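Local coordinates for 16S rRNA (adenine(1408)-N(1))-methyltransferase (Catenulispora acidiphila, PDB 4X1O), which belongs to a family that methylates N1 of adenine 1408 in 16S ribosomal RNA, probably using S-adenosyl-L-methionine, a modification associated with aminoglycoside resistance, at residues D38-A43 with P114-G119; A88-R93 with S218-R223; G190-L195 with W200-V205. All blocks are in the same frame, centred on the assembly; numbering follows the deposited sequence.

Contact 1 of 3, residues D38-A43 with P114-G119; sequences DEWAKA and PAALHG
The indole of Trp40 reaches from helix 37-46 to the short 3-10 turn at residues 115-117 and meets the backbone of Ala116 and the side chain of Leu117. Trp40 NE1 donates to Ala116 O over 2.9 Å. The carbonyl oxygen sits at the edge of the indole, close to the ring plane. Seen from the acceptor the fit is more tilted, because NE1 stands 35° out of the carbonyl plane. Trp40 has CG anti to the backbone N (chi1 177°), which extends the indole from the helix flank to the turn. In the class I methyltransferase fold, helix 37-46 precedes strand 49-54, while residues 114-119 belong to the connection between strands 103-107 and 123-127, so the contact joins two elements beside the sheet. The six-membered part of the indole meets leucine: Leu117 CD2 lies 3.7 Å from Trp40 CZ2, and the two side chains cross at about a right angle. With CG anti to the carbonyl carbon (chi1 -70°), Leu117 brings CD2 to the indole, although its CA-CB bond does not point there. The Ala116 methyl lies beside the same pyrrole edge that makes the hydrogen bond. The same indole also packs on Leu73 and Val75 of strand 72-78, whereas Leu117 rests on Val77 and Val151, its side chain about 6 Å from that of Ile110, a residue that binds S-adenosyl-L-methionine.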
# COMPACT_ATOMS: atom_id res chain seq x y z
N ASP A 38 -1.78 -22.54 -7.56
CA ASP A 38 -1.62 -22.65 -9.01
C ASP A 38 -2.12 -21.39 -9.73
O ASP A 38 -1.42 -20.85 -10.58
CB ASP A 38 -2.36 -23.88 -9.55
CG ASP A 38 -1.50 -25.13 -9.54
OD1 ASP A 38 -0.26 -25.01 -9.43
OD2 ASP A 38 -2.07 -26.24 -9.66
N GLU A 39 -3.32 -20.94 -9.37
CA GLU A 39 -3.90 -19.74 -9.97
C GLU A 39 -3.04 -18.51 -9.67
O GLU A 39 -2.87 -17.65 -10.51
CB GLU A 39 -5.33 -19.52 -9.48
CG GLU A 39 -5.86 -18.11 -9.72
CD GLU A 39 -6.01 -17.76 -11.20
OE1 GLU A 39 -6.05 -18.69 -12.03
OE2 GLU A 39 -6.09 -16.56 -11.52
N TRP A 40 -2.50 -18.46 -8.46
CA TRP A 40 -1.63 -17.36 -8.02
C TRP A 40 -0.37 -17.29 -8.87
O TRP A 40 0.04 -16.22 -9.34
CB TRP A 40 -1.30 -17.55 -6.53
CG TRP A 40 -0.35 -16.54 -5.90
CD1 TRP A 40 0.77 -16.83 -5.18
CD2 TRP A 40 -0.46 -15.11 -5.91
NE1 TRP A 40 1.37 -15.67 -4.75
CE2 TRP A 40 0.63 -14.60 -5.18
CE3 TRP A 40 -1.38 -14.21 -6.47
CZ2 TRP A 40 0.84 -13.23 -5.00
CZ3 TRP A 40 -1.18 -12.85 -6.28
CH2 TRP A 40 -0.08 -12.38 -5.56
N ALA A 41 0.25 -18.45 -9.09
CA ALA A 41 1.44 -18.53 -9.92
C ALA A 41 1.14 -18.15 -11.37
O ALA A 41 1.89 -17.41 -11.99
CB ALA A 41 2.04 -19.93 -9.84
N LYS A 42 0.02 -18.64 -11.90
CA LYS A 42 -0.36 -18.32 -13.28
C LYS A 42 -0.66 -16.83 -13.44
O LYS A 42 -0.28 -16.23 -14.45
CB LYS A 42 -1.57 -19.15 -13.73
CG LYS A 42 -1.27 -20.63 -13.92
CD LYS A 42 -2.49 -21.39 -14.44
CE LYS A 42 -2.14 -22.83 -14.78
NZ LYS A 42 -3.25 -23.56 -15.46
N ALA A 43 -1.34 -16.24 -12.46
CA ALA A 43 -1.65 -14.82 -12.52
C ALA A 43 -0.37 -13.99 -12.54
O ALA A 43 -0.24 -13.07 -13.33
CB ALA A 43 -2.54 -14.42 -11.35
N PRO A 114 2.98 -13.69 4.66
CA PRO A 114 3.10 -15.11 4.37
C PRO A 114 4.05 -15.35 3.20
O PRO A 114 4.25 -14.45 2.37
CB PRO A 114 1.67 -15.52 4.03
CG PRO A 114 1.04 -14.27 3.52
CD PRO A 114 1.66 -13.15 4.30
N ALA A 115 4.60 -16.55 3.13
CA ALA A 115 5.62 -16.90 2.14
C ALA A 115 5.15 -16.72 0.70
O ALA A 115 5.97 -16.47 -0.20
CB ALA A 115 6.09 -18.32 2.37
N ALA A 116 3.85 -16.85 0.47
CA ALA A 116 3.30 -16.75 -0.88
C ALA A 116 3.45 -15.33 -1.46
O ALA A 116 3.36 -15.15 -2.66
CB ALA A 116 1.84 -17.17 -0.89
N LEU A 117 3.67 -14.35 -0.59
CA LEU A 117 3.87 -12.96 -1.03
C LEU A 117 5.33 -12.53 -1.08
O LEU A 117 5.60 -11.39 -1.45
CB LEU A 117 3.12 -11.99 -0.12
CG LEU A 117 1.61 -12.02 -0.22
CD1 LEU A 117 1.02 -10.99 0.72
CD2 LEU A 117 1.19 -11.74 -1.65
N HIS A 118 6.25 -13.40 -0.70
CA HIS A 118 7.66 -13.00 -0.70
C HIS A 118 8.18 -12.83 -2.13
O HIS A 118 8.04 -13.72 -2.96
CB HIS A 118 8.51 -14.03 0.05
CG HIS A 118 8.48 -13.86 1.54
ND1 HIS A 118 9.56 -13.38 2.25
CD2 HIS A 118 7.51 -14.09 2.45
CE1 HIS A 118 9.25 -13.33 3.53
NE2 HIS A 118 8.01 -13.76 3.68
N GLY A 119 8.77 -11.67 -2.39
CA GLY A 119 9.50 -11.42 -3.62
C GLY A 119 8.62 -11.36 -4.84
O GLY A 119 9.07 -11.67 -5.94

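Contact 2 of 3, residues A88-R93 with S218-R223; sequences AVRAAR and SSWARR
One face of the Arg90 guanidinium lies on one face of the Trp220 indole, with centres 4.0 Å apart and planes only 17° from parallel, while the NE1 corner of the indole is hydrogen-bonded to Thr87 OG1. This cation-pi stack joins helix 85-91 of the class I methyltransferase fold to the loop between strands 200-212 and 229-239. The overlap is offset: Arg90 NH1 rides over the fused side of the indole, 3.4 Å from Trp220 CE3, whereas NE lies over the CZ3-CH2 bond and CZ over CZ3 and CE3. The aliphatic part of the arginine takes part as well, since Arg90 CD comes within 3.4 Å of Trp220 CH2. It stands over the ring face, 3.7 Å from the six-membered centroid, as a CH-pi contact. The arginine comes from the helix and the tryptophan from the loop, so their long axes are antiparallel where they overlap. Arg90 is extended through chi2, and the bend at chi3 (140°) turns NE and the guanidinium back over the ring face on which CD already lies. Its positive charge has a second partner in Glu86, a salt bridge from NH1 to OE2 that probably restrains the guanidinium's rotation. Glu86 and Thr87, one turn earlier in the helix, thus hold one partner of the stack each. Ser218, two residues before Trp220, is an S-adenosyl-L-homocysteine-binding residue, and the Trp220 side chain is about 9 Å from those of Thr61 and Arg83. A tryptophan-mediated loop reorganization has been linked to control of catalysis in this family, and Trp220 is a plausible candidate for that role. Just before it, Ser219 forms an ST turn, its OG accepting from Ala221 N at 3.1 Å.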
# COMPACT_ATOMS: atom_id res chain seq x y z
N ALA A 88 -14.49 -5.99 -3.09
CA ALA A 88 -14.40 -7.38 -3.53
C ALA A 88 -15.66 -7.82 -4.27
O ALA A 88 -15.56 -8.54 -5.26
CB ALA A 88 -14.14 -8.29 -2.33
N VAL A 89 -16.82 -7.38 -3.79
CA VAL A 89 -18.09 -7.73 -4.44
C VAL A 89 -18.13 -7.14 -5.86
O VAL A 89 -18.51 -7.82 -6.82
CB VAL A 89 -19.30 -7.23 -3.63
CG1 VAL A 89 -20.58 -7.31 -4.45
CG2 VAL A 89 -19.45 -8.04 -2.34
N ARG A 90 -17.71 -5.88 -5.98
CA ARG A 90 -17.68 -5.21 -7.27
C ARG A 90 -16.67 -5.86 -8.21
O ARG A 90 -16.94 -6.02 -9.41
CB ARG A 90 -17.35 -3.72 -7.08
CG ARG A 90 -18.50 -2.95 -6.42
CD ARG A 90 -18.16 -1.47 -6.30
NE ARG A 90 -19.30 -0.60 -6.58
CZ ARG A 90 -19.90 0.17 -5.68
NH1 ARG A 90 -19.48 0.17 -4.43
NH2 ARG A 90 -20.91 0.94 -6.03
N ALA A 91 -15.52 -6.26 -7.67
CA ALA A 91 -14.45 -6.81 -8.50
C ALA A 91 -14.77 -8.21 -9.03
O ALA A 91 -14.21 -8.62 -10.05
CB ALA A 91 -13.13 -6.81 -7.70
N ALA A 92 -15.69 -8.92 -8.37
CA ALA A 92 -16.04 -10.29 -8.71
C ALA A 92 -17.04 -10.39 -9.85
O ALA A 92 -17.31 -11.48 -10.36
CB ALA A 92 -16.60 -11.01 -7.48
N ARG A 93 -17.62 -9.26 -10.21
CA ARG A 93 -18.63 -9.21 -11.25
C ARG A 93 -18.02 -9.40 -12.63
O ARG A 93 -16.81 -9.42 -12.78
CB ARG A 93 -19.38 -7.88 -11.18
CG ARG A 93 -20.16 -7.73 -9.90
CD ARG A 93 -20.83 -6.39 -9.79
NE ARG A 93 -21.71 -6.35 -8.63
CZ ARG A 93 -22.04 -5.25 -7.96
NH1 ARG A 93 -21.55 -4.08 -8.35
NH2 ARG A 93 -22.85 -5.32 -6.92
N SER A 218 -9.00 6.90 -2.47
CA SER A 218 -10.38 6.78 -2.95
C SER A 218 -11.22 6.03 -1.93
O SER A 218 -10.73 5.18 -1.19
CB SER A 218 -10.43 6.04 -4.30
OG SER A 218 -9.72 6.75 -5.30
N SER A 219 -12.51 6.35 -1.90
CA SER A 219 -13.43 5.68 -1.01
C SER A 219 -14.80 5.58 -1.66
O SER A 219 -15.18 6.44 -2.44
CB SER A 219 -13.54 6.41 0.33
OG SER A 219 -14.49 5.78 1.17
N TRP A 220 -15.53 4.52 -1.33
CA TRP A 220 -16.88 4.32 -1.82
C TRP A 220 -17.83 5.31 -1.15
O TRP A 220 -18.94 5.53 -1.62
CB TRP A 220 -17.35 2.88 -1.60
CG TRP A 220 -16.56 1.86 -2.38
CD1 TRP A 220 -15.78 0.86 -1.87
CD2 TRP A 220 -16.47 1.76 -3.81
NE1 TRP A 220 -15.22 0.13 -2.90
CE2 TRP A 220 -15.61 0.67 -4.09
CE3 TRP A 220 -17.02 2.48 -4.87
CZ2 TRP A 220 -15.30 0.29 -5.40
CZ3 TRP A 220 -16.70 2.10 -6.17
CH2 TRP A 220 -15.85 1.01 -6.41
N ALA A 221 -17.37 5.91 -0.06
CA ALA A 221 -18.16 6.89 0.67
C ALA A 221 -18.09 8.26 0.00
O ALA A 221 -19.00 9.08 0.13
CB ALA A 221 -17.70 6.99 2.11
N ARG A 222 -16.99 8.51 -0.71
CA ARG A 222 -16.79 9.81 -1.35
C ARG A 222 -16.85 9.71 -2.87
O ARG A 222 -16.14 8.92 -3.49
CB ARG A 222 -15.46 10.43 -0.92
CG ARG A 222 -15.24 11.83 -1.47
CD ARG A 222 -13.99 12.50 -0.90
NE ARG A 222 -12.77 11.99 -1.51
CZ ARG A 222 -11.95 11.10 -0.94
NH1 ARG A 222 -12.23 10.62 0.26
NH2 ARG A 222 -10.86 10.70 -1.58
N ARG A 223 -17.72 10.52 -3.46
CA ARG A 223 -17.76 10.70 -4.90
C ARG A 223 -16.38 11.12 -5.43
O ARG A 223 -15.71 11.93 -4.80
CB ARG A 223 -18.81 11.76 -5.26
CG ARG A 223 -19.03 11.97 -6.75
CD ARG A 223 -20.41 11.48 -7.15
NE ARG A 223 -20.39 10.78 -8.43
CZ ARG A 223 -21.34 9.94 -8.83
NH1 ARG A 223 -22.37 9.69 -8.04
NH2 ARG A 223 -21.25 9.34 -10.01

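Contact 3 of 3, residues G190-L195 with W200-V205; sequences GLTDRL and WQVADV
The axes of segments 191-195 and 200-205 approach to 7.4 Å, their directions 136° from each other, and Trp200 N reaches back across the end of helix 191-197 to donate to Leu195 O, five residues earlier, at 2.9 Å. A water gives a second link: it accepts from Val202 N at 2.8 Å and donates to Thr192 O and, over a longer 3.3 Å, to Trp200 O. Leu195 carries most of the apolar packing, with its two methyls divided between strand residues. Leu195 CD1 lies 3.6 Å from Val202 CG2, and CD2 lies 3.8 Å from Trp200 CB, close to the base of the indole. With CG anti to the carbonyl carbon (chi1 -81°), the leucine brings both branches to the strand. The Trp200 ring itself leads away from the helix. Farther along, Thr192 CG2 meets Val202 CB at 4.1 Å, the methyl being the branch anti to the backbone N; these side chains cross at about a right angle. This helix-turn-strand unit leads into strand 200-212, the outermost strand at this end of the methyltransferase sheet, where Ala203 and Asp204 form a classic beta bulge opposite Arg236. Leu195 and Trp200 continue onto helix 142-151 through Leu145 and Leu148 and onto strand 229-239 through Leu235 and Ala237, while Thr192 rests on Val186 and Val187 of helix 183-188.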
# COMPACT_ATOMS: atom_id res chain seq x y z
N GLY A 190 17.02 9.61 11.53
CA GLY A 190 17.66 8.38 11.09
C GLY A 190 16.78 7.46 10.25
O GLY A 190 17.17 6.35 9.97
N LEU A 191 15.59 7.91 9.86
CA LEU A 191 14.69 7.05 9.08
C LEU A 191 15.32 6.62 7.73
O LEU A 191 15.20 5.47 7.32
CB LEU A 191 13.35 7.75 8.87
CG LEU A 191 12.33 7.04 7.98
CD1 LEU A 191 12.02 5.64 8.50
CD2 LEU A 191 11.07 7.87 7.88
N THR A 192 16.01 7.54 7.06
CA THR A 192 16.65 7.20 5.80
C THR A 192 17.66 6.07 5.98
O THR A 192 17.75 5.15 5.16
CB THR A 192 17.34 8.43 5.19
OG1 THR A 192 16.33 9.36 4.80
CG2 THR A 192 18.17 8.05 3.98
N ASP A 193 18.41 6.12 7.08
CA ASP A 193 19.41 5.09 7.32
C ASP A 193 18.77 3.78 7.75
O ASP A 193 19.27 2.72 7.37
CB ASP A 193 20.44 5.59 8.33
CG ASP A 193 21.14 6.85 7.86
OD1 ASP A 193 21.68 6.85 6.74
OD2 ASP A 193 21.17 7.84 8.62
N ARG A 194 17.67 3.84 8.52
CA ARG A 194 16.97 2.60 8.88
C ARG A 194 16.38 1.93 7.65
O ARG A 194 16.42 0.70 7.54
CB ARG A 194 15.87 2.86 9.92
CG ARG A 194 16.47 3.09 11.31
CD ARG A 194 15.44 3.07 12.43
NE ARG A 194 14.56 4.23 12.43
CZ ARG A 194 14.92 5.43 12.85
NH1 ARG A 194 16.16 5.64 13.28
NH2 ARG A 194 14.05 6.44 12.82
N LEU A 195 15.86 2.74 6.73
CA LEU A 195 15.34 2.21 5.48
C LEU A 195 16.47 1.53 4.72
O LEU A 195 16.33 0.38 4.30
CB LEU A 195 14.70 3.31 4.64
CG LEU A 195 13.27 3.66 5.07
CD1 LEU A 195 12.89 5.06 4.58
CD2 LEU A 195 12.30 2.64 4.52
N TRP A 200 15.87 -0.71 1.70
CA TRP A 200 15.21 0.34 0.93
C TRP A 200 16.11 1.55 0.77
O TRP A 200 16.30 2.32 1.71
CB TRP A 200 13.90 0.77 1.59
CG TRP A 200 12.80 -0.26 1.55
CD1 TRP A 200 12.23 -0.89 2.62
CD2 TRP A 200 12.12 -0.74 0.39
NE1 TRP A 200 11.24 -1.74 2.19
CE2 TRP A 200 11.15 -1.67 0.83
CE3 TRP A 200 12.24 -0.48 -0.98
CZ2 TRP A 200 10.30 -2.33 -0.05
CZ3 TRP A 200 11.39 -1.15 -1.86
CH2 TRP A 200 10.44 -2.07 -1.39
N GLN A 201 16.65 1.71 -0.43
CA GLN A 201 17.56 2.84 -0.69
C GLN A 201 16.69 4.04 -1.08
O GLN A 201 16.06 4.04 -2.13
CB GLN A 201 18.55 2.47 -1.79
CG GLN A 201 19.72 3.47 -1.95
CD GLN A 201 20.74 3.32 -0.84
OE1 GLN A 201 21.25 2.22 -0.58
NE2 GLN A 201 21.05 4.43 -0.16
N VAL A 202 16.64 5.05 -0.22
CA VAL A 202 15.76 6.19 -0.45
C VAL A 202 16.22 7.02 -1.66
O VAL A 202 17.40 7.33 -1.81
CB VAL A 202 15.68 7.07 0.81
CG1 VAL A 202 14.90 8.37 0.53
CG2 VAL A 202 14.99 6.29 1.94
N ALA A 203 15.28 7.38 -2.53
CA ALA A 203 15.61 8.14 -3.74
C ALA A 203 15.12 9.58 -3.70
O ALA A 203 15.74 10.48 -4.28
CB ALA A 203 15.03 7.44 -4.97
N ASP A 204 13.99 9.80 -3.04
CA ASP A 204 13.37 11.13 -3.05
C ASP A 204 12.43 11.24 -1.86
O ASP A 204 11.70 10.31 -1.55
CB ASP A 204 12.60 11.37 -4.36
CG ASP A 204 12.15 12.83 -4.54
OD1 ASP A 204 11.07 13.21 -4.02
OD2 ASP A 204 12.87 13.58 -5.22
N VAL A 205 12.47 12.39 -1.20
CA VAL A 205 11.52 12.69 -0.14
C VAL A 205 11.09 14.14 -0.31
O VAL A 205 11.94 15.04 -0.33
CB VAL A 205 12.12 12.54 1.28
CG1 VAL A 205 11.03 12.73 2.31
CG2 VAL A 205 12.82 11.19 1.46
O HOH W 1 18.08 5.04 2.23

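Overall arrangement
From the N terminus, contact 1 starts in helix 37-46 and contact 2 starts in helix 85-91 before contact 1 closes at residues 114-119, so the two cross. Contact 3 then opens and closes a short turn between helix 191-197 and strand 200-212, all within the long span that contact 2 completes at residues 218-223; it follows contact 1 in series. Contact 1 joins helix 37-46 to the connection between strands 103-107 and 123-127, contact 2 ties helix 85-91 to the loop between strands 200-212 and 229-239, and contact 3 packs helix 191-197 on the edge strand 200-212. The centres of contacts 2 and 3 lie about 33 Å apart on opposite sides of the chain's centre.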